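Local coordinates for chaperone SycD (Chlamydia pneumoniae, PDB 4NRH), which binds CopN in a cytosolic complex and probably, as a type III secretion chaperone of the LcrH/SycD family, helps to direct translocator secretion, at residues 69-73 with 74-78; 122-125 with 126-129; 130-133 with 134-137. All coordinates share one frame; numbering follows the deposited sequence.

Contact 1. Residues 69-73 with 74-78; sequences HAYLD and KDYAK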
loop_
_atom_site.group_PDB
_atom_site.type_symbol
_atom_site.label_atom_id
_atom_site.label_comp_id
_atom_site.label_asym_id
_atom_site.label_seq_id
_atom_site.Cartn_x
_atom_site.Cartn_y
_atom_site.Cartn_z
ATOM N N HIS D 69 -19.389 -3.895 -19.600
ATOM C CA HIS D 69 -19.400 -2.966 -20.730
ATOM C C HIS D 69 -18.077 -2.978 -21.492
ATOM O O HIS D 69 -18.060 -2.999 -22.723
ATOM C CB HIS D 69 -19.709 -1.544 -20.256
ATOM C CG HIS D 69 -21.153 -1.313 -19.934
ATOM N ND1 HIS D 69 -22.144 -2.210 -20.273
ATOM C CD2 HIS D 69 -21.774 -0.285 -19.309
ATOM C CE1 HIS D 69 -23.312 -1.744 -19.870
ATOM N NE2 HIS D 69 -23.116 -0.578 -19.282
ATOM N N ALA D 70 -16.975 -2.960 -20.749
ATOM C CA ALA D 70 -15.640 -2.995 -21.339
ATOM C C ALA D 70 -15.416 -4.288 -22.114
ATOM O O ALA D 70 -14.790 -4.289 -23.175
ATOM C CB ALA D 70 -14.579 -2.830 -20.262
ATOM N N TYR D 71 -15.925 -5.388 -21.571
ATOM C CA TYR D 71 -15.836 -6.690 -22.223
ATOM C C TYR D 71 -16.556 -6.690 -23.570
ATOM O O TYR D 71 -16.045 -7.217 -24.558
ATOM C CB TYR D 71 -16.412 -7.777 -21.314
ATOM C CG TYR D 71 -16.434 -9.156 -21.933
ATOM C CD1 TYR D 71 -15.286 -9.936 -21.976
ATOM C CD2 TYR D 71 -17.604 -9.680 -22.464
ATOM C CE1 TYR D 71 -15.302 -11.198 -22.537
ATOM C CE2 TYR D 71 -17.630 -10.942 -23.029
ATOM C CZ TYR D 71 -16.476 -11.696 -23.061
ATOM O OH TYR D 71 -16.494 -12.952 -23.620
ATOM N N LEU D 72 -17.746 -6.098 -23.599
ATOM C CA LEU D 72 -18.541 -6.022 -24.823
ATOM C C LEU D 72 -17.897 -5.114 -25.871
ATOM O O LEU D 72 -18.169 -5.242 -27.065
ATOM C CB LEU D 72 -19.956 -5.531 -24.507
ATOM C CG LEU D 72 -20.801 -6.435 -23.606
ATOM C CD1 LEU D 72 -22.186 -5.841 -23.397
ATOM C CD2 LEU D 72 -20.895 -7.839 -24.185
ATOM N N ASP D 73 -17.044 -4.200 -25.419
ATOM C CA ASP D 73 -16.334 -3.298 -26.320
ATOM C C ASP D 73 -15.011 -3.899 -26.779
ATOM O O ASP D 73 -14.185 -3.215 -27.385
ATOM C CB ASP D 73 -16.087 -1.946 -25.644
ATOM C CG ASP D 73 -17.357 -1.136 -25.482
ATOM O OD1 ASP D 73 -18.317 -1.375 -26.245
ATOM O OD2 ASP D 73 -17.395 -0.259 -24.594
ATOM N N LYS D 74 -14.816 -5.177 -26.459
ATOM C CA LYS D 74 -13.605 -5.926 -26.797
ATOM C C LYS D 74 -12.365 -5.350 -26.115
ATOM O O LYS D 74 -11.238 -5.641 -26.512
ATOM C CB LYS D 74 -13.397 -5.971 -28.314
ATOM C CG LYS D 74 -14.516 -6.659 -29.079
ATOM C CD LYS D 74 -14.503 -6.262 -30.547
ATOM C CE LYS D 74 -15.433 -7.142 -31.367
ATOM N NZ LYS D 74 -16.835 -7.074 -30.870
ATOM N N ASP D 75 -12.578 -4.534 -25.087
ATOM C CA ASP D 75 -11.479 -4.051 -24.262
ATOM C C ASP D 75 -11.279 -5.026 -23.110
ATOM O O ASP D 75 -11.707 -4.777 -21.982
ATOM C CB ASP D 75 -11.759 -2.641 -23.741
ATOM C CG ASP D 75 -10.524 -1.974 -23.165
ATOM O OD1 ASP D 75 -9.484 -2.652 -23.023
ATOM O OD2 ASP D 75 -10.592 -0.766 -22.852
ATOM N N TYR D 76 -10.620 -6.141 -23.410
ATOM C CA TYR D 76 -10.467 -7.228 -22.454
ATOM C C TYR D 76 -9.511 -6.853 -21.328
ATOM O O TYR D 76 -9.715 -7.243 -20.180
ATOM C CB TYR D 76 -9.987 -8.487 -23.175
ATOM C CG TYR D 76 -10.874 -8.872 -24.336
ATOM C CD1 TYR D 76 -12.220 -9.153 -24.143
ATOM C CD2 TYR D 76 -10.371 -8.937 -25.629
ATOM C CE1 TYR D 76 -13.038 -9.496 -25.203
ATOM C CE2 TYR D 76 -11.181 -9.282 -26.695
ATOM C CZ TYR D 76 -12.512 -9.560 -26.476
ATOM O OH TYR D 76 -13.320 -9.903 -27.536
ATOM N N ALA D 77 -8.472 -6.095 -21.666
ATOM C CA ALA D 77 -7.498 -5.633 -20.685
ATOM C C ALA D 77 -8.164 -4.834 -19.566
ATOM O O ALA D 77 -7.858 -5.022 -18.389
ATOM C CB ALA D 77 -6.422 -4.798 -21.363
ATOM N N LYS D 78 -9.077 -3.944 -19.943
ATOM C CA LYS D 78 -9.792 -3.122 -18.973
ATOM C C LYS D 78 -10.763 -3.956 -18.144
ATOM O O LYS D 78 -10.915 -3.737 -16.942
ATOM C CB LYS D 78 -10.543 -1.991 -19.681
ATOM C CG LYS D 78 -11.352 -1.103 -18.750
ATOM C CD LYS D 78 -12.031 0.024 -19.511
ATOM C CE LYS D 78 -12.756 0.968 -18.565
ATOM N NZ LYS D 78 -13.449 2.065 -19.296
#

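Contact 2. Residues 122-125 with 126-129; sequences VLRD and KDPY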
loop_
_atom_site.group_PDB
_atom_site.type_symbol
_atom_site.label_atom_id
_atom_site.label_comp_id
_atom_site.label_asym_id
_atom_site.label_seq_id
_atom_site.Cartn_x
_atom_site.Cartn_y
_atom_site.Cartn_z
ATOM N N VAL D 122 -16.513 -24.422 -8.529
ATOM C CA VAL D 122 -16.593 -24.644 -7.088
ATOM C C VAL D 122 -17.737 -23.847 -6.464
ATOM O O VAL D 122 -18.504 -24.368 -5.651
ATOM C CB VAL D 122 -15.269 -24.263 -6.392
ATOM C CG1 VAL D 122 -15.413 -24.353 -4.880
ATOM C CG2 VAL D 122 -14.140 -25.158 -6.878
ATOM N N LEU D 123 -17.849 -22.582 -6.855
ATOM C CA LEU D 123 -18.863 -21.688 -6.306
ATOM C C LEU D 123 -20.252 -21.999 -6.859
ATOM O O LEU D 123 -21.265 -21.633 -6.262
ATOM C CB LEU D 123 -18.498 -20.232 -6.600
ATOM C CG LEU D 123 -17.181 -19.724 -6.008
ATOM C CD1 LEU D 123 -16.889 -18.308 -6.487
ATOM C CD2 LEU D 123 -17.202 -19.787 -4.486
ATOM N N ARG D 124 -20.291 -22.677 -8.003
ATOM C CA ARG D 124 -21.537 -22.894 -8.729
ATOM C C ARG D 124 -21.569 -24.312 -9.296
ATOM O O ARG D 124 -21.459 -24.511 -10.506
ATOM C CB ARG D 124 -21.680 -21.861 -9.848
ATOM C CG ARG D 124 -23.099 -21.610 -10.318
ATOM C CD ARG D 124 -23.090 -20.931 -11.679
ATOM N NE ARG D 124 -22.725 -19.521 -11.608
ATOM C CZ ARG D 124 -22.475 -18.764 -12.671
ATOM N NH1 ARG D 124 -22.548 -19.283 -13.889
ATOM N NH2 ARG D 124 -22.149 -17.488 -12.519
ATOM N N ASP D 125 -21.712 -25.291 -8.406
ATOM C CA ASP D 125 -21.550 -26.705 -8.747
ATOM C C ASP D 125 -22.494 -27.221 -9.836
ATOM O O ASP D 125 -22.115 -28.084 -10.628
ATOM C CB ASP D 125 -21.727 -27.559 -7.486
ATOM C CG ASP D 125 -21.216 -28.975 -7.666
ATOM O OD1 ASP D 125 -20.369 -29.195 -8.557
ATOM O OD2 ASP D 125 -21.667 -29.870 -6.920
ATOM N N LYS D 126 -23.717 -26.704 -9.874
ATOM C CA LYS D 126 -24.728 -27.226 -10.794
ATOM C C LYS D 126 -24.505 -26.809 -12.248
ATOM O O LYS D 126 -25.018 -27.447 -13.166
ATOM C CB LYS D 126 -26.125 -26.790 -10.345
ATOM C CG LYS D 126 -26.560 -27.380 -9.012
ATOM C CD LYS D 126 -27.923 -26.855 -8.592
ATOM C CE LYS D 126 -28.356 -27.444 -7.259
ATOM N NZ LYS D 126 -29.625 -26.839 -6.766
ATOM N N ASP D 127 -23.743 -25.739 -12.451
ATOM C CA ASP D 127 -23.524 -25.190 -13.788
ATOM C C ASP D 127 -22.494 -26.003 -14.573
ATOM O O ASP D 127 -21.350 -26.142 -14.140
ATOM C CB ASP D 127 -23.075 -23.731 -13.686
ATOM C CG ASP D 127 -23.254 -22.962 -14.982
ATOM O OD1 ASP D 127 -23.534 -23.587 -16.024
ATOM O OD2 ASP D 127 -23.104 -21.723 -14.959
ATOM N N PRO D 128 -22.900 -26.544 -15.733
ATOM C CA PRO D 128 -21.987 -27.288 -16.610
ATOM C C PRO D 128 -21.048 -26.389 -17.414
ATOM O O PRO D 128 -19.963 -26.827 -17.796
ATOM C CB PRO D 128 -22.941 -28.038 -17.545
ATOM C CG PRO D 128 -24.160 -27.184 -17.589
ATOM C CD PRO D 128 -24.293 -26.609 -16.208
ATOM N N TYR D 129 -21.466 -25.151 -17.666
ATOM C CA TYR D 129 -20.722 -24.240 -18.540
ATOM C C TYR D 129 -19.297 -23.868 -18.097
ATOM O O TYR D 129 -18.417 -23.750 -18.949
ATOM C CB TYR D 129 -21.537 -22.961 -18.762
ATOM C CG TYR D 129 -22.598 -23.121 -19.827
ATOM C CD1 TYR D 129 -22.265 -23.058 -21.175
ATOM C CD2 TYR D 129 -23.925 -23.350 -19.491
ATOM C CE1 TYR D 129 -23.223 -23.207 -22.157
ATOM C CE2 TYR D 129 -24.893 -23.502 -20.468
ATOM C CZ TYR D 129 -24.536 -23.429 -21.799
ATOM O OH TYR D 129 -25.492 -23.579 -22.777
#

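Contact 3. Residues 130-133 with 134-137; sequences PHYY and AYIC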
loop_
_atom_site.group_PDB
_atom_site.type_symbol
_atom_site.label_atom_id
_atom_site.label_comp_id
_atom_site.label_asym_id
_atom_site.label_seq_id
_atom_site.Cartn_x
_atom_site.Cartn_y
_atom_site.Cartn_z
ATOM N N PRO D 130 -19.061 -23.654 -16.786
ATOM C CA PRO D 130 -17.664 -23.405 -16.407
ATOM C C PRO D 130 -16.743 -24.562 -16.789
ATOM O O PRO D 130 -15.595 -24.335 -17.174
ATOM C CB PRO D 130 -17.736 -23.244 -14.886
ATOM C CG PRO D 130 -19.114 -22.770 -14.627
ATOM C CD PRO D 130 -19.977 -23.449 -15.650
ATOM N N HIS D 131 -17.250 -25.787 -16.681
ATOM C CA HIS D 131 -16.495 -26.975 -17.062
ATOM C C HIS D 131 -16.294 -27.064 -18.572
ATOM O O HIS D 131 -15.229 -27.465 -19.039
ATOM C CB HIS D 131 -17.197 -28.236 -16.552
ATOM C CG HIS D 131 -17.345 -28.283 -15.063
ATOM N ND1 HIS D 131 -16.302 -28.605 -14.222
ATOM C CD2 HIS D 131 -18.411 -28.039 -14.266
ATOM C CE1 HIS D 131 -16.720 -28.562 -12.969
ATOM N NE2 HIS D 131 -17.996 -28.220 -12.967
ATOM N N TYR D 132 -17.323 -26.693 -19.331
ATOM C CA TYR D 132 -17.248 -26.720 -20.790
ATOM C C TYR D 132 -16.190 -25.761 -21.327
ATOM O O TYR D 132 -15.442 -26.100 -22.244
ATOM C CB TYR D 132 -18.607 -26.386 -21.410
ATOM C CG TYR D 132 -18.559 -26.234 -22.915
ATOM C CD1 TYR D 132 -18.403 -27.342 -23.737
ATOM C CD2 TYR D 132 -18.668 -24.984 -23.513
ATOM C CE1 TYR D 132 -18.357 -27.211 -25.113
ATOM C CE2 TYR D 132 -18.623 -24.844 -24.888
ATOM C CZ TYR D 132 -18.467 -25.961 -25.683
ATOM O OH TYR D 132 -18.421 -25.830 -27.052
ATOM N N TYR D 133 -16.139 -24.560 -20.761
ATOM C CA TYR D 133 -15.154 -23.568 -21.179
ATOM C C TYR D 133 -13.759 -23.950 -20.701
ATOM O O TYR D 133 -12.758 -23.539 -21.289
ATOM C CB TYR D 133 -15.542 -22.178 -20.671
ATOM C CG TYR D 133 -16.672 -21.561 -21.464
ATOM C CD1 TYR D 133 -16.486 -21.181 -22.787
ATOM C CD2 TYR D 133 -17.926 -21.375 -20.898
ATOM C CE1 TYR D 133 -17.515 -20.625 -23.521
ATOM C CE2 TYR D 133 -18.962 -20.820 -21.625
ATOM C CZ TYR D 133 -18.750 -20.446 -22.936
ATOM O OH TYR D 133 -19.778 -19.891 -23.664
ATOM N N ALA D 134 -13.696 -24.734 -19.628
ATOM C CA ALA D 134 -12.436 -25.319 -19.192
ATOM C C ALA D 134 -11.967 -26.343 -20.220
ATOM O O ALA D 134 -10.781 -26.427 -20.534
ATOM C CB ALA D 134 -12.583 -25.961 -17.819
ATOM N N TYR D 135 -12.917 -27.115 -20.742
ATOM C CA TYR D 135 -12.647 -28.090 -21.794
ATOM C C TYR D 135 -12.057 -27.416 -23.029
ATOM O O TYR D 135 -11.073 -27.892 -23.594
ATOM C CB TYR D 135 -13.926 -28.854 -22.158
ATOM C CG TYR D 135 -14.002 -29.304 -23.603
ATOM C CD1 TYR D 135 -13.370 -30.466 -24.024
ATOM C CD2 TYR D 135 -14.724 -28.574 -24.540
ATOM C CE1 TYR D 135 -13.443 -30.881 -25.341
ATOM C CE2 TYR D 135 -14.801 -28.980 -25.858
ATOM C CZ TYR D 135 -14.160 -30.134 -26.253
ATOM O OH TYR D 135 -14.236 -30.545 -27.565
ATOM N N ILE D 136 -12.676 -26.316 -23.450
ATOM C CA ILE D 136 -12.184 -25.539 -24.582
ATOM C C ILE D 136 -10.744 -25.078 -24.361
ATOM O O ILE D 136 -9.892 -25.237 -25.233
ATOM C CB ILE D 136 -13.074 -24.307 -24.849
ATOM C CG1 ILE D 136 -14.464 -24.740 -25.318
ATOM C CG2 ILE D 136 -12.432 -23.392 -25.880
ATOM C CD1 ILE D 136 -15.381 -23.581 -25.645
ATOM N N CYS D 137 -10.476 -24.528 -23.181
ATOM C CA CYS D 137 -9.148 -24.015 -22.856
ATOM C C CYS D 137 -8.104 -25.128 -22.782
ATOM O O CYS D 137 -6.987 -24.968 -23.275
ATOM C CB CYS D 137 -9.186 -23.244 -21.537
ATOM S SG CYS D 137 -9.975 -21.621 -21.646
#

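Contact 1. Residues 69-73 with 74-78
K74, its N bonded to Y71 O, takes up a left-handed backbone conformation (phi 63°), and this one non-glycine residue with positive phi lets the chain curl back on the helix it has just left. The result is a Schellman motif, with K74 as its C-prime residue. D75 N donates to A70 O at 2.9 Å, lying nearly along the carbonyl direction but with a bent N-H angle of 136°. Inside that loop K74 N reaches Y71 O over 3.0 Å, coming from above the carbonyl plane.

Two apolar contacts accompany this closure. Y71 and Y76 meet through their ring carbons, CD1 of Y71 lying 3.8 Å from CD1 of Y76, with the planes turned 63° apart in an oblique pair. The fully extended chain of K78 runs past A70, its CD 3.9 Å from A70 CB. D75 then serves as N-cap of the next helix through a weak bond from K78 N to its OD1.

The motif thus ends helix 57-72 and starts helix 76-89 within three residues, the tight connection of a helical hairpin, and helix 94-106 packs on its tyrosine side, where both Y71 and Y76 touch M106.

Contact 2. Residues 122-125 with 126-129
R124 and D127, the end residues of a type I beta turn, pair side by side where the turn joins two helices within the tetratricopeptide repeat region. Helix 110-123 has just ended, R124 being the first residue to leave helical geometry. D127 N closes the turn with a bond of 3.2 Å to R124 O, approached from above the carbonyl plane.

The R124 side chain travels alongside that of D127, both pointing the same way. Its CB sets off with CG anti to the backbone N (chi1 -157°), and CG comes within 4.0 Å of D127 CB. At CD the contact tightens: D127 CB and OD2 are each 3.4 Å from it, so the methylene rests against the aspartate. The bend about CG-CD (chi3 -75°) then sends NE and the guanidinium on toward the carboxylate. NE is hydrogen-bonded outside the turn. At the tip NH1 forms a salt bridge of 2.7 Å with D127 OD2, which lies in the guanidinium plane and is met nearly along its C-O axis; the two flat groups are only 16° from coplanar. NH2 hydrogen-bonds S94 OG, which ties the arginine to helix 94-106, where it also touches K95 and F98.

D127 therefore has one oxygen for each neighbour. OD2 takes the arginine, while OD1 accepts a capping bond at the start of helix 129-140, and this division probably fixes the rotation of the carboxylate. D125 OD1 forms a salt bridge with R157 NH2 of helix 147-158, the same helix on which P128 packs. The capping bond runs from Y129 N to D127 OD1 over 3.1 Å, the amide reaching that oxygen from above the carboxylate plane.

Contact 3. Residues 130-133 with 134-137
Y132 meets I136 one turn further along the helix, and their side chains come closest at 3.6 Å, from Y132 CE2 to I136 CD1. The isoleucine comes over one face of the ring, its CG1 standing above the rim, and the two side chains cross obliquely. CD1 of I136 also touches the neighbouring tyrosine, 3.9 Å from Y133 CD1, so a single methyl is shared between two rings. Y133 and I136 run side by side in the same direction, and Y132 CD2 lies over the centre of the Y133 ring.

On the same side of the Y132 ring, but by its CE1 edge, Y135 approaches. The rings are near parallel, their planes 30° apart, but slid until they barely overlap; Y135 CD2 reaches Y132 CE1 at 3.9 Å. The Y135 ring also turns its edge to the carbonyl oxygen of Y132, with CD2 3.5 Å from that O.

Y132 is placed for both encounters by its first torsion, which sets CG anti to the backbone N (173°) and brings the ring back beside the following turn. The backbone keeps regular alpha-helical bonding: A134 N to P130 O, Y135 N to H131 O, I136 N to Y132 O at 3.0 Å, and C137 N to Y133 O.

Around this span of helix 129-140 the side chains divide among four helices, consistent with the packed helices of a tetratricopeptide-repeat fold: Y132 and Y135 reach I174 of helix 165-174, H131 packs against helix 147-158, C137 touches helix 110-123, and Y133 and I136 turn to helix 94-106.

All three contacts are local, each made by consecutive residues, yet they mark different places in the helical array. Contact 1 is a surface connection that turns helix 57-72 into helix 76-89, and contact 2, partly buried, plays the same part between helices 110-123 and 129-140. Contact 3, partly buried with none of its touching residues exposed, continues directly from contact 2 but stays inside one helix. Chemistry follows position: backbone closure dominates the first, an ion pair and a capping carboxylate the second, aromatic and aliphatic side chains the third. Contacts 1 and 2 lie on opposite sides of the chain's centre, their centres about 24 Å apart, though helix 94-106 touches side chains from all three.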